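PDB 1RLI: putative NAD(P)H-dependent FMN-containing oxidoreductase YwqN from Bacillus subtilis, which probably works as an NADPH-dependent oxidoreductase of the SsuE family, using FMN as its cofactor. Local coordinates for residues 24-29 / 175-180; 68-73 / 104-109; 118-123 / 134-139. One frame throughout, in Å; residues are numbered along the deposited sequence.

Contact 1: residues 24-29 / 175-180; sequences EKAVQG and SRLLKR
Ala26, near the end of helix 18-27, meets Leu177 and Leu178 of the chain's C-terminal tail, and so fastens that tail to the flavodoxin-like fold expected of this flavoprotein family. The backbones come closest at Ala26 and Ser175, whose CA atoms are 4.7 Å apart; a methyl group is the whole side chain on the helix side at that point. The two leucines approach this methyl by different routes. In Leu177, CG stands anti to the backbone N (chi1 -172°), which carries the side chain from a CB already directed at the helix and sets CD2 3.9 Å from Ala26 CB. Leu178 instead has CG anti to its carbonyl carbon, and its CD2 comes within 4.1 Å of Ala26 CB. That same CD2 lies 3.0 Å from Ala26 O, shorter than a normal carbon-oxygen contact, and the exact placing of this methyl is doubtful. No hydrogen bond joins the two segments; the leucines and Ala26 meet through methyls, and Lys25 and Ser175 make up much of the rest. Behind the methyls lies the sheet: Ala26 and Leu177 both touch Ile121 of strand 117-124, while Leu177 and Leu178 also touch Tyr119, so helix, tail and strand share one apolar cluster. Toward solvent, Lys25 is bent at chi2 and chi3, folding its aliphatic part alongside Ser175. There Ser175 OG, hydrogen-bonded to Leu171 O, lies 3.4 Å from Lys25 CE.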
ATOM      1  N   GLU D  24       5.865  -6.031  25.781  1.00 32.74           N
ATOM      2  CA  GLU D  24       5.854  -5.746  27.211  1.00 35.02           C
ATOM      3  C   GLU D  24       5.738  -4.251  27.495  1.00 33.50           C
ATOM      4  O   GLU D  24       5.098  -3.852  28.467  1.00 34.35           O
ATOM      5  CB  GLU D  24       7.101  -6.318  27.879  1.00 39.08           C
ATOM      6  CG  GLU D  24       7.094  -6.195  29.400  1.00 46.90           C
ATOM      7  CD  GLU D  24       5.880  -6.860  30.040  1.00 50.51           C
ATOM      8  OE1 GLU D  24       5.559  -8.009  29.663  1.00 53.29           O
ATOM      9  OE2 GLU D  24       5.254  -6.236  30.928  1.00 53.25           O
ATOM     10  N   LYS D  25       6.352  -3.427  26.647  1.00 33.69           N
ATOM     11  CA  LYS D  25       6.292  -1.975  26.804  1.00 32.31           C
ATOM     12  C   LYS D  25       4.850  -1.509  26.600  1.00 31.99           C
ATOM     13  O   LYS D  25       4.369  -0.600  27.289  1.00 29.58           O
ATOM     14  CB  LYS D  25       7.190  -1.280  25.769  1.00 35.82           C
ATOM     15  CG  LYS D  25       8.652  -1.704  25.812  1.00 39.71           C
ATOM     16  CD  LYS D  25       9.392  -1.121  27.005  1.00 43.70           C
ATOM     17  CE  LYS D  25       9.584   0.381  26.850  1.00 46.74           C
ATOM     18  NZ  LYS D  25      10.473   0.957  27.899  1.00 49.11           N
ATOM     19  N   ALA D  26       4.160  -2.139  25.651  1.00 28.13           N
ATOM     20  CA  ALA D  26       2.786  -1.772  25.360  1.00 29.07           C
ATOM     21  C   ALA D  26       1.790  -2.183  26.445  1.00 28.29           C
ATOM     22  O   ALA D  26       0.879  -1.419  26.766  1.00 30.60           O
ATOM     23  CB  ALA D  26       2.358  -2.363  23.998  1.00 28.95           C
ATOM     24  N   VAL D  27       1.963  -3.372  27.018  1.00 29.69           N
ATOM     25  CA  VAL D  27       1.039  -3.873  28.038  1.00 31.20           C
ATOM     26  C   VAL D  27       1.593  -3.893  29.460  1.00 33.97           C
ATOM     27  O   VAL D  27       1.037  -4.578  30.326  1.00 33.88           O
ATOM     28  CB  VAL D  27       0.567  -5.316  27.721  1.00 31.21           C
ATOM     29  CG1 VAL D  27      -0.116  -5.361  26.364  1.00 30.67           C
ATOM     30  CG2 VAL D  27       1.749  -6.266  27.760  1.00 31.30           C
ATOM     31  N   GLN D  28       2.680  -3.164  29.698  1.00 34.28           N
ATOM     32  CA  GLN D  28       3.299  -3.114  31.023  1.00 36.19           C
ATOM     33  C   GLN D  28       2.287  -2.821  32.140  1.00 34.68           C
ATOM     34  O   GLN D  28       1.499  -1.878  32.047  1.00 34.68           O
ATOM     35  CB  GLN D  28       4.395  -2.048  31.031  1.00 38.93           C
ATOM     36  CG  GLN D  28       5.196  -1.988  32.315  1.00 47.07           C
ATOM     37  CD  GLN D  28       6.303  -0.956  32.255  1.00 50.13           C
ATOM     38  OE1 GLN D  28       6.054   0.227  31.998  1.00 52.33           O
ATOM     39  NE2 GLN D  28       7.534  -1.396  32.492  1.00 52.21           N
ATOM     40  N   GLY D  29       2.291  -3.646  33.186  1.00 33.60           N
ATOM     41  CA  GLY D  29       1.383  -3.421  34.300  1.00 32.80           C
ATOM     42  C   GLY D  29       0.047  -4.133  34.242  1.00 31.35           C
ATOM     43  O   GLY D  29      -0.495  -4.539  35.272  1.00 33.11           O
ATOM     44  N   SER D 175       5.219   2.079  24.141  1.00 25.79           N
ATOM     45  CA  SER D 175       4.732   2.486  25.459  1.00 28.72           C
ATOM     46  C   SER D 175       3.473   3.317  25.337  1.00 27.51           C
ATOM     47  O   SER D 175       2.633   3.321  26.231  1.00 28.59           O
ATOM     48  CB  SER D 175       5.786   3.312  26.195  1.00 32.09           C
ATOM     49  OG  SER D 175       6.878   2.501  26.559  1.00 38.23           O
ATOM     50  N   ARG D 176       3.345   4.037  24.228  1.00 24.95           N
ATOM     51  CA  ARG D 176       2.175   4.871  24.024  1.00 27.52           C
ATOM     52  C   ARG D 176       1.192   4.234  23.065  1.00 27.09           C
ATOM     53  O   ARG D 176       0.307   4.904  22.546  1.00 29.62           O
ATOM     54  CB  ARG D 176       2.621   6.244  23.505  1.00 25.33           C
ATOM     55  CG  ARG D 176       3.603   6.933  24.455  1.00 29.25           C
ATOM     56  CD  ARG D 176       4.164   8.216  23.869  1.00 32.53           C
ATOM     57  NE  ARG D 176       4.913   8.977  24.872  1.00 32.95           N
ATOM     58  CZ  ARG D 176       6.058   8.586  25.421  1.00 37.00           C
ATOM     59  NH1 ARG D 176       6.619   7.433  25.068  1.00 37.16           N
ATOM     60  NH2 ARG D 176       6.640   9.349  26.340  1.00 38.66           N
ATOM     61  N   LEU D 177       1.330   2.932  22.841  1.00 26.46           N
ATOM     62  CA  LEU D 177       0.466   2.243  21.886  1.00 26.59           C
ATOM     63  C   LEU D 177      -1.027   2.282  22.182  1.00 29.22           C
ATOM     64  O   LEU D 177      -1.823   2.651  21.327  1.00 26.91           O
ATOM     65  CB  LEU D 177       0.883   0.783  21.753  1.00 25.35           C
ATOM     66  CG  LEU D 177       0.166   0.030  20.625  1.00 24.88           C
ATOM     67  CD1 LEU D 177       0.435   0.705  19.270  1.00 27.37           C
ATOM     68  CD2 LEU D 177       0.654  -1.404  20.615  1.00 25.77           C
ATOM     69  N   LEU D 178      -1.407   1.879  23.386  1.00 31.67           N
ATOM     70  CA  LEU D 178      -2.819   1.839  23.722  1.00 37.78           C
ATOM     71  C   LEU D 178      -3.449   3.220  23.810  1.00 42.77           C
ATOM     72  O   LEU D 178      -3.021   4.046  24.613  1.00 44.24           O
ATOM     73  CB  LEU D 178      -3.023   1.069  25.031  1.00 37.70           C
ATOM     74  CG  LEU D 178      -2.741  -0.438  24.964  1.00 36.31           C
ATOM     75  CD1 LEU D 178      -3.487  -1.042  23.790  1.00 36.08           C
ATOM     76  CD2 LEU D 178      -1.267  -0.681  24.803  1.00 39.59           C
ATOM     77  N   LYS D 179      -4.457   3.463  22.968  1.00 47.76           N
ATOM     78  CA  LYS D 179      -5.155   4.747  22.957  1.00 53.92           C
ATOM     79  C   LYS D 179      -5.739   5.043  24.330  1.00 56.62           C
ATOM     80  O   LYS D 179      -6.016   4.130  25.107  1.00 56.41           O
ATOM     81  CB  LYS D 179      -6.285   4.761  21.915  1.00 56.01           C
ATOM     82  CG  LYS D 179      -5.810   4.894  20.471  1.00 59.53           C
ATOM     83  CD  LYS D 179      -6.958   5.276  19.542  1.00 62.22           C
ATOM     84  CE  LYS D 179      -6.481   5.431  18.101  1.00 64.00           C
ATOM     85  NZ  LYS D 179      -7.575   5.855  17.174  1.00 65.10           N
ATOM     86  N   ARG D 180      -5.928   6.325  24.621  1.00 59.55           N
ATOM     87  CA  ARG D 180      -6.467   6.740  25.906  1.00 63.04           C
ATOM     88  C   ARG D 180      -7.443   7.901  25.755  1.00 63.57           C
ATOM     89  O   ARG D 180      -8.469   7.903  26.472  1.00 64.03           O
ATOM     90  CB  ARG D 180      -5.323   7.131  26.842  1.00 65.77           C
ATOM     91  CG  ARG D 180      -4.459   8.262  26.326  1.00 69.78           C
ATOM     92  CD  ARG D 180      -3.174   8.384  27.131  1.00 73.55           C
ATOM     93  NE  ARG D 180      -3.422   8.583  28.557  1.00 76.22           N
ATOM     94  CZ  ARG D 180      -2.465   8.784  29.458  1.00 77.82           C
ATOM     95  NH1 ARG D 180      -1.192   8.816  29.080  1.00 78.59           N
ATOM     96  NH2 ARG D 180      -2.778   8.951  30.738  1.00 78.78           N
TER

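Contact 2: residues 68-73 / 104-109; sequences RILQCH and PRFPDF
Lys116 NZ is gripped by carbonyl oxygens at and just beyond the C-terminal end of helix 62-70: it bonds to Leu70 O and Cys72 O, and weakly to Ile69 O. The side chain of that same Leu70 is the one that meets both Phe106 and Phe109, splitting its two methyls between them. CD1 lies 3.6 Å from Phe106 CD1 and 4.1 Å from Phe106 CE1, the side chains running obliquely to each other. CD2 serves the second ring, at 4.0 Å from Phe109 CD1, and here the side chains cross at about a right angle. Phe109 starts from a CB that does not point at Leu70; its CG, anti to the backbone N (chi1 -174°), brings the ring nearer. The two rings come from the ends of a type I beta turn, Phe106 to Phe109, closed by Phe109 N bonding to Phe106 O at 3.2 Å, just where helix 109-114 begins. Arg105 lays one guanidinium face beside Phe106, with Phe106 CE2 4.1 Å from the guanidinium plane and toward its rim, while its nitrogens form salt bridges to Asp63 and Asp103. No hydrogen bond crosses between the segments themselves. Their direct cohesion is apolar, with the two phenylalanines buried; the Phe109 N to Phe106 O bond and the bonds of Lys116 NZ satisfy some of the backbone polar atoms beside it.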
ATOM      1  N   ARG D  68      -9.349 -18.109  24.834  1.00 24.84           N
ATOM      2  CA  ARG D  68      -8.778 -17.006  25.598  1.00 26.41           C
ATOM      3  C   ARG D  68      -8.956 -15.675  24.884  1.00 26.56           C
ATOM      4  O   ARG D  68      -9.304 -14.667  25.508  1.00 26.02           O
ATOM      5  CB  ARG D  68      -7.304 -17.281  25.872  1.00 29.65           C
ATOM      6  CG  ARG D  68      -7.116 -18.416  26.846  1.00 33.97           C
ATOM      7  CD  ARG D  68      -5.694 -18.888  26.863  1.00 37.63           C
ATOM      8  NE  ARG D  68      -4.765 -17.866  27.325  1.00 41.62           N
ATOM      9  CZ  ARG D  68      -3.466 -17.884  27.050  1.00 44.93           C
ATOM     10  NH1 ARG D  68      -2.966 -18.870  26.313  1.00 47.34           N
ATOM     11  NH2 ARG D  68      -2.671 -16.928  27.510  1.00 47.22           N
ATOM     12  N   ILE D  69      -8.729 -15.669  23.574  1.00 22.87           N
ATOM     13  CA  ILE D  69      -8.897 -14.458  22.780  1.00 23.93           C
ATOM     14  C   ILE D  69     -10.311 -13.914  22.862  1.00 23.08           C
ATOM     15  O   ILE D  69     -10.524 -12.697  22.912  1.00 23.33           O
ATOM     16  CB  ILE D  69      -8.584 -14.728  21.287  1.00 26.96           C
ATOM     17  CG1 ILE D  69      -7.082 -14.702  21.073  1.00 29.00           C
ATOM     18  CG2 ILE D  69      -9.310 -13.713  20.398  1.00 31.53           C
ATOM     19  CD1 ILE D  69      -6.667 -15.121  19.662  1.00 32.19           C
ATOM     20  N   LEU D  70     -11.288 -14.812  22.862  1.00 21.73           N
ATOM     21  CA  LEU D  70     -12.670 -14.380  22.890  1.00 23.82           C
ATOM     22  C   LEU D  70     -13.032 -13.639  24.162  1.00 24.86           C
ATOM     23  O   LEU D  70     -13.960 -12.830  24.163  1.00 26.97           O
ATOM     24  CB  LEU D  70     -13.603 -15.577  22.651  1.00 24.05           C
ATOM     25  CG  LEU D  70     -13.516 -16.003  21.175  1.00 23.65           C
ATOM     26  CD1 LEU D  70     -14.317 -17.287  20.924  1.00 26.94           C
ATOM     27  CD2 LEU D  70     -14.040 -14.869  20.299  1.00 23.94           C
ATOM     28  N   GLN D  71     -12.290 -13.882  25.236  1.00 24.48           N
ATOM     29  CA  GLN D  71     -12.564 -13.200  26.499  1.00 26.79           C
ATOM     30  C   GLN D  71     -11.889 -11.826  26.605  1.00 26.78           C
ATOM     31  O   GLN D  71     -12.112 -11.102  27.578  1.00 26.02           O
ATOM     32  CB  GLN D  71     -12.102 -14.073  27.665  1.00 31.25           C
ATOM     33  CG  GLN D  71     -12.685 -15.482  27.644  1.00 38.87           C
ATOM     34  CD  GLN D  71     -12.315 -16.292  28.874  1.00 42.84           C
ATOM     35  OE1 GLN D  71     -12.736 -15.975  29.987  1.00 47.08           O
ATOM     36  NE2 GLN D  71     -11.522 -17.340  28.679  1.00 45.35           N
ATOM     37  N   CYS D  72     -11.087 -11.462  25.606  1.00 24.51           N
ATOM     38  CA  CYS D  72     -10.368 -10.191  25.637  1.00 23.90           C
ATOM     39  C   CYS D  72     -10.926  -9.146  24.679  1.00 24.67           C
ATOM     40  O   CYS D  72     -11.222  -9.435  23.512  1.00 25.40           O
ATOM     41  CB  CYS D  72      -8.880 -10.430  25.345  1.00 25.53           C
ATOM     42  SG  CYS D  72      -8.067 -11.504  26.540  1.00 25.35           S
ATOM     43  N   HIS D  73     -11.073  -7.925  25.179  1.00 21.03           N
ATOM     44  CA  HIS D  73     -11.611  -6.842  24.362  1.00 23.46           C
ATOM     45  C   HIS D  73     -10.551  -6.214  23.461  1.00 20.82           C
ATOM     46  O   HIS D  73     -10.861  -5.694  22.388  1.00 19.52           O
ATOM     47  CB  HIS D  73     -12.205  -5.748  25.258  1.00 28.87           C
ATOM     48  CG  HIS D  73     -12.904  -4.665  24.498  1.00 31.36           C
ATOM     49  ND1 HIS D  73     -12.604  -3.329  24.657  1.00 35.72           N
ATOM     50  CD2 HIS D  73     -13.894  -4.720  23.576  1.00 34.60           C
ATOM     51  CE1 HIS D  73     -13.379  -2.608  23.867  1.00 36.02           C
ATOM     52  NE2 HIS D  73     -14.172  -3.428  23.201  1.00 36.49           N
ATOM     53  N   PRO D 104     -19.053 -24.789  14.753  1.00 20.64           N
ATOM     54  CA  PRO D 104     -20.214 -24.701  15.639  1.00 22.17           C
ATOM     55  C   PRO D 104     -19.866 -24.566  17.120  1.00 23.63           C
ATOM     56  O   PRO D 104     -20.733 -24.240  17.930  1.00 27.18           O
ATOM     57  CB  PRO D 104     -20.978 -25.998  15.336  1.00 22.10           C
ATOM     58  CG  PRO D 104     -19.863 -26.963  15.138  1.00 21.84           C
ATOM     59  CD  PRO D 104     -18.921 -26.153  14.212  1.00 20.69           C
ATOM     60  N   ARG D 105     -18.625 -24.834  17.498  1.00 22.67           N
ATOM     61  CA  ARG D 105     -18.257 -24.687  18.901  1.00 26.21           C
ATOM     62  C   ARG D 105     -18.031 -23.219  19.273  1.00 26.75           C
ATOM     63  O   ARG D 105     -17.942 -22.875  20.452  1.00 28.33           O
ATOM     64  CB  ARG D 105     -16.999 -25.489  19.202  1.00 28.26           C
ATOM     65  CG  ARG D 105     -17.166 -26.967  18.961  1.00 29.43           C
ATOM     66  CD  ARG D 105     -15.824 -27.614  18.996  1.00 29.23           C
ATOM     67  NE  ARG D 105     -14.943 -26.992  18.015  1.00 31.07           N
ATOM     68  CZ  ARG D 105     -13.627 -27.165  17.995  1.00 31.91           C
ATOM     69  NH1 ARG D 105     -13.054 -27.944  18.909  1.00 36.01           N
ATOM     70  NH2 ARG D 105     -12.886 -26.574  17.071  1.00 30.97           N
ATOM     71  N   PHE D 106     -17.938 -22.364  18.262  1.00 23.87           N
ATOM     72  CA  PHE D 106     -17.729 -20.931  18.465  1.00 25.10           C
ATOM     73  C   PHE D 106     -18.727 -20.271  17.535  1.00 26.40           C
ATOM     74  O   PHE D 106     -18.345 -19.530  16.616  1.00 25.71           O
ATOM     75  CB  PHE D 106     -16.306 -20.546  18.063  1.00 24.37           C
ATOM     76  CG  PHE D 106     -15.243 -21.198  18.892  1.00 26.75           C
ATOM     77  CD1 PHE D 106     -15.005 -20.769  20.199  1.00 25.56           C
ATOM     78  CD2 PHE D 106     -14.487 -22.253  18.381  1.00 24.97           C
ATOM     79  CE1 PHE D 106     -14.031 -21.379  20.983  1.00 28.52           C
ATOM     80  CE2 PHE D 106     -13.510 -22.870  19.154  1.00 30.26           C
ATOM     81  CZ  PHE D 106     -13.278 -22.430  20.465  1.00 29.02           C
ATOM     82  N   PRO D 107     -20.036 -20.515  17.777  1.00 26.47           N
ATOM     83  CA  PRO D 107     -21.136 -19.983  16.977  1.00 28.09           C
ATOM     84  C   PRO D 107     -21.251 -18.482  16.790  1.00 29.06           C
ATOM     85  O   PRO D 107     -21.850 -18.031  15.815  1.00 30.64           O
ATOM     86  CB  PRO D 107     -22.377 -20.582  17.655  1.00 29.10           C
ATOM     87  CG  PRO D 107     -21.971 -20.633  19.079  1.00 28.59           C
ATOM     88  CD  PRO D 107     -20.561 -21.187  18.984  1.00 27.29           C
ATOM     89  N   ASP D 108     -20.673 -17.707  17.705  1.00 26.99           N
ATOM     90  CA  ASP D 108     -20.762 -16.254  17.612  1.00 25.51           C
ATOM     91  C   ASP D 108     -19.412 -15.583  17.349  1.00 24.21           C
ATOM     92  O   ASP D 108     -19.261 -14.383  17.579  1.00 22.29           O
ATOM     93  CB  ASP D 108     -21.339 -15.704  18.908  1.00 28.72           C
ATOM     94  CG  ASP D 108     -22.648 -16.358  19.271  1.00 33.56           C
ATOM     95  OD1 ASP D 108     -23.578 -16.273  18.447  1.00 33.68           O
ATOM     96  OD2 ASP D 108     -22.734 -16.951  20.370  1.00 37.45           O
ATOM     97  N   PHE D 109     -18.459 -16.356  16.835  1.00 20.70           N
ATOM     98  CA  PHE D 109     -17.108 -15.880  16.558  1.00 20.90           C
ATOM     99  C   PHE D 109     -17.038 -14.565  15.787  1.00 21.78           C
ATOM    100  O   PHE D 109     -16.383 -13.625  16.223  1.00 20.86           O
ATOM    101  CB  PHE D 109     -16.326 -16.970  15.803  1.00 20.54           C
ATOM    102  CG  PHE D 109     -14.866 -16.649  15.597  1.00 20.52           C
ATOM    103  CD1 PHE D 109     -14.003 -16.523  16.692  1.00 20.47           C
ATOM    104  CD2 PHE D 109     -14.349 -16.480  14.307  1.00 19.39           C
ATOM    105  CE1 PHE D 109     -12.652 -16.238  16.513  1.00 19.71           C
ATOM    106  CE2 PHE D 109     -12.990 -16.190  14.125  1.00 18.54           C
ATOM    107  CZ  PHE D 109     -12.146 -16.073  15.232  1.00 19.11           C
TER

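Contact 3: residues 118-123 / 134-139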
ATOM      1  N   ALA D 118      -8.046  -3.913  17.761  1.00 19.13           N
ATOM      2  CA  ALA D 118      -6.796  -4.569  17.391  1.00 18.01           C
ATOM      3  C   ALA D 118      -5.632  -3.606  17.238  1.00 17.66           C
ATOM      4  O   ALA D 118      -5.816  -2.488  16.772  1.00 16.79           O
ATOM      5  CB  ALA D 118      -6.988  -5.326  16.067  1.00 18.11           C
ATOM      6  N   TYR D 119      -4.441  -4.079  17.611  1.00 16.19           N
ATOM      7  CA  TYR D 119      -3.189  -3.326  17.500  1.00 15.31           C
ATOM      8  C   TYR D 119      -2.166  -4.278  16.929  1.00 16.57           C
ATOM      9  O   TYR D 119      -2.293  -5.499  17.084  1.00 15.52           O
ATOM     10  CB  TYR D 119      -2.662  -2.880  18.861  1.00 16.07           C
ATOM     11  CG  TYR D 119      -3.515  -1.834  19.527  1.00 19.19           C
ATOM     12  CD1 TYR D 119      -3.189  -0.475  19.435  1.00 17.19           C
ATOM     13  CD2 TYR D 119      -4.646  -2.204  20.263  1.00 20.79           C
ATOM     14  CE1 TYR D 119      -3.975   0.496  20.075  1.00 22.65           C
ATOM     15  CE2 TYR D 119      -5.435  -1.240  20.905  1.00 20.22           C
ATOM     16  CZ  TYR D 119      -5.089   0.102  20.809  1.00 21.09           C
ATOM     17  OH  TYR D 119      -5.860   1.040  21.477  1.00 23.26           O
ATOM     18  N   VAL D 120      -1.133  -3.726  16.293  1.00 15.25           N
ATOM     19  CA  VAL D 120      -0.074  -4.550  15.713  1.00 14.28           C
ATOM     20  C   VAL D 120       1.312  -4.036  16.114  1.00 16.31           C
ATOM     21  O   VAL D 120       1.552  -2.834  16.111  1.00 15.64           O
ATOM     22  CB  VAL D 120      -0.138  -4.542  14.154  1.00 14.50           C
ATOM     23  CG1 VAL D 120       1.091  -5.252  13.569  1.00 16.32           C
ATOM     24  CG2 VAL D 120      -1.439  -5.236  13.664  1.00 13.55           C
ATOM     25  N   ILE D 121       2.209  -4.954  16.462  1.00 15.85           N
ATOM     26  CA  ILE D 121       3.602  -4.609  16.771  1.00 17.25           C
ATOM     27  C   ILE D 121       4.398  -5.516  15.828  1.00 17.39           C
ATOM     28  O   ILE D 121       4.262  -6.739  15.897  1.00 18.03           O
ATOM     29  CB  ILE D 121       3.994  -4.953  18.230  1.00 18.37           C
ATOM     30  CG1 ILE D 121       3.209  -4.063  19.200  1.00 18.20           C
ATOM     31  CG2 ILE D 121       5.491  -4.760  18.418  1.00 20.33           C
ATOM     32  CD1 ILE D 121       3.378  -4.452  20.642  1.00 20.76           C
ATOM     33  N   ALA D 122       5.199  -4.929  14.940  1.00 15.24           N
ATOM     34  CA  ALA D 122       5.984  -5.708  13.986  1.00 15.76           C
ATOM     35  C   ALA D 122       7.419  -5.199  13.961  1.00 17.64           C
ATOM     36  O   ALA D 122       7.671  -3.990  13.907  1.00 17.64           O
ATOM     37  CB  ALA D 122       5.368  -5.620  12.581  1.00 19.09           C
ATOM     38  N   VAL D 123       8.354  -6.129  14.003  1.00 17.78           N
ATOM     39  CA  VAL D 123       9.760  -5.764  14.025  1.00 18.06           C
ATOM     40  C   VAL D 123      10.482  -6.430  12.881  1.00 20.49           C
ATOM     41  O   VAL D 123      10.331  -7.626  12.680  1.00 20.08           O
ATOM     42  CB  VAL D 123      10.421  -6.216  15.353  1.00 21.35           C
ATOM     43  CG1 VAL D 123      11.886  -5.783  15.377  1.00 21.18           C
ATOM     44  CG2 VAL D 123       9.669  -5.632  16.533  1.00 23.01           C
ATOM     45  N   PRO D 134       3.329  -2.560   3.521  1.00 14.41           N
ATOM     46  CA  PRO D 134       2.344  -3.462   2.904  1.00 14.55           C
ATOM     47  C   PRO D 134       1.757  -4.404   3.962  1.00 13.09           C
ATOM     48  O   PRO D 134       0.562  -4.721   3.928  1.00 12.99           O
ATOM     49  CB  PRO D 134       3.172  -4.219   1.872  1.00 13.99           C
ATOM     50  CG  PRO D 134       4.099  -3.143   1.377  1.00 15.21           C
ATOM     51  CD  PRO D 134       4.542  -2.467   2.688  1.00 13.98           C
ATOM     52  N   LEU D 135       2.592  -4.854   4.893  1.00 10.77           N
ATOM     53  CA  LEU D 135       2.089  -5.763   5.938  1.00 13.49           C
ATOM     54  C   LEU D 135       1.034  -5.056   6.806  1.00 11.77           C
ATOM     55  O   LEU D 135       0.011  -5.629   7.173  1.00 12.91           O
ATOM     56  CB  LEU D 135       3.249  -6.271   6.832  1.00 13.87           C
ATOM     57  CG  LEU D 135       2.815  -7.001   8.114  1.00 14.86           C
ATOM     58  CD1 LEU D 135       1.931  -8.236   7.773  1.00 15.56           C
ATOM     59  CD2 LEU D 135       4.097  -7.449   8.878  1.00 14.72           C
ATOM     60  N   ILE D 136       1.288  -3.812   7.164  1.00 11.80           N
ATOM     61  CA  ILE D 136       0.318  -3.082   7.973  1.00 12.25           C
ATOM     62  C   ILE D 136      -0.977  -2.939   7.176  1.00 13.01           C
ATOM     63  O   ILE D 136      -2.053  -3.060   7.734  1.00 12.38           O
ATOM     64  CB  ILE D 136       0.869  -1.690   8.391  1.00 11.31           C
ATOM     65  CG1 ILE D 136       2.120  -1.881   9.265  1.00 12.51           C
ATOM     66  CG2 ILE D 136      -0.189  -0.899   9.184  1.00 13.80           C
ATOM     67  CD1 ILE D 136       1.861  -2.713  10.545  1.00 15.89           C
ATOM     68  N   GLN D 137      -0.877  -2.697   5.869  1.00 11.75           N
ATOM     69  CA  GLN D 137      -2.089  -2.562   5.053  1.00 12.82           C
ATOM     70  C   GLN D 137      -2.808  -3.901   4.915  1.00 16.02           C
ATOM     71  O   GLN D 137      -4.033  -3.952   4.784  1.00 15.39           O
ATOM     72  CB  GLN D 137      -1.743  -1.982   3.681  1.00 16.17           C
ATOM     73  CG  GLN D 137      -1.186  -0.575   3.776  1.00 20.49           C
ATOM     74  CD  GLN D 137      -0.789  -0.020   2.419  1.00 25.33           C
ATOM     75  OE1 GLN D 137       0.179  -0.481   1.809  1.00 33.67           O
ATOM     76  NE2 GLN D 137      -1.539   0.957   1.937  1.00 26.74           N
ATOM     77  N   GLN D 138      -2.051  -4.990   4.973  1.00 13.90           N
ATOM     78  CA  GLN D 138      -2.646  -6.309   4.904  1.00 13.95           C
ATOM     79  C   GLN D 138      -3.430  -6.487   6.206  1.00 15.41           C
ATOM     80  O   GLN D 138      -4.584  -6.930   6.182  1.00 12.47           O
ATOM     81  CB  GLN D 138      -1.529  -7.355   4.789  1.00 15.90           C
ATOM     82  CG  GLN D 138      -1.977  -8.775   4.534  1.00 19.62           C
ATOM     83  CD  GLN D 138      -0.765  -9.663   4.266  1.00 27.91           C
ATOM     84  OE1 GLN D 138       0.039  -9.911   5.166  1.00 28.96           O
ATOM     85  NE2 GLN D 138      -0.608 -10.106   3.018  1.00 25.52           N
ATOM     86  N   PHE D 139      -2.833  -6.115   7.342  1.00 14.48           N
ATOM     87  CA  PHE D 139      -3.546  -6.243   8.630  1.00 15.39           C
ATOM     88  C   PHE D 139      -4.817  -5.397   8.599  1.00 15.98           C
ATOM     89  O   PHE D 139      -5.852  -5.808   9.128  1.00 15.58           O
ATOM     90  CB  PHE D 139      -2.669  -5.803   9.809  1.00 13.76           C
ATOM     91  CG  PHE D 139      -1.776  -6.886  10.347  1.00 15.10           C
ATOM     92  CD1 PHE D 139      -2.326  -8.045  10.905  1.00 16.08           C
ATOM     93  CD2 PHE D 139      -0.382  -6.753  10.313  1.00 16.31           C
ATOM     94  CE1 PHE D 139      -1.509  -9.062  11.426  1.00 18.94           C
ATOM     95  CE2 PHE D 139       0.455  -7.772  10.836  1.00 15.36           C
ATOM     96  CZ  PHE D 139      -0.114  -8.926  11.394  1.00 17.84           C
TER
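Val120 presents a forked bump to helix 133-146, and Phe139 and Ile136 form the hollow that takes it. CG2 sits over one face of the Phe139 ring as a CH-pi contact, 3.9 Å from the ring centroid and 18° off the normal; its nearest ring atom is Phe139 CG at 3.7 Å. The other prong, CG1, is anti to the backbone N (chi1 172°). This places it 3.8 Å from Phe139 CE2 and 4.0 Å from Ile136 CD1, wedged between ring and isoleucine. Two residues on, Ala122 is a shallower bump, its CB 4.3 Å from Leu135 CD2. With the ring of Phe139 cut back to an alanine, Val120 CG2 would probably face a gap and both valine methyls would lose much of their support. The strand and helix segments run nearly antiparallel, at 158°, with axes 10.2 Å apart, as expected for the first half of a beta-alpha-beta crossover. The crossover is completed by strand 149-157, parallel to and hydrogen-bonded with strand 117-124; its Tyr153 touches both Val120 and Ile136. On the other face of the sheet Ile121 and Val123 pack against helix 18-27.

In the fold
Contact 1 joins the first helix, at 24-29, to the last modelled residues, 175-180, and contacts 2 and 3 follow one another within that span. Strand 117-124 links two of them: contact 3 packs on one face of it, contact 1 on the other, where Tyr119 OH probably hydrogen-bonds to Lys179 N at 3.2 Å. Their centres are about 16 Å apart. Contact 2 lies farther off, about 24 Å from contact 1 and about 22 Å from contact 3 between centres, and touches neither; it ties helix 62-70 to the chain entering helix 109-114. Contact 3 thus packs a helix on the sheet, while contact 1 joins the tail to the helix on the opposite face; both also reach neighbouring subunits of the four-chain assembly.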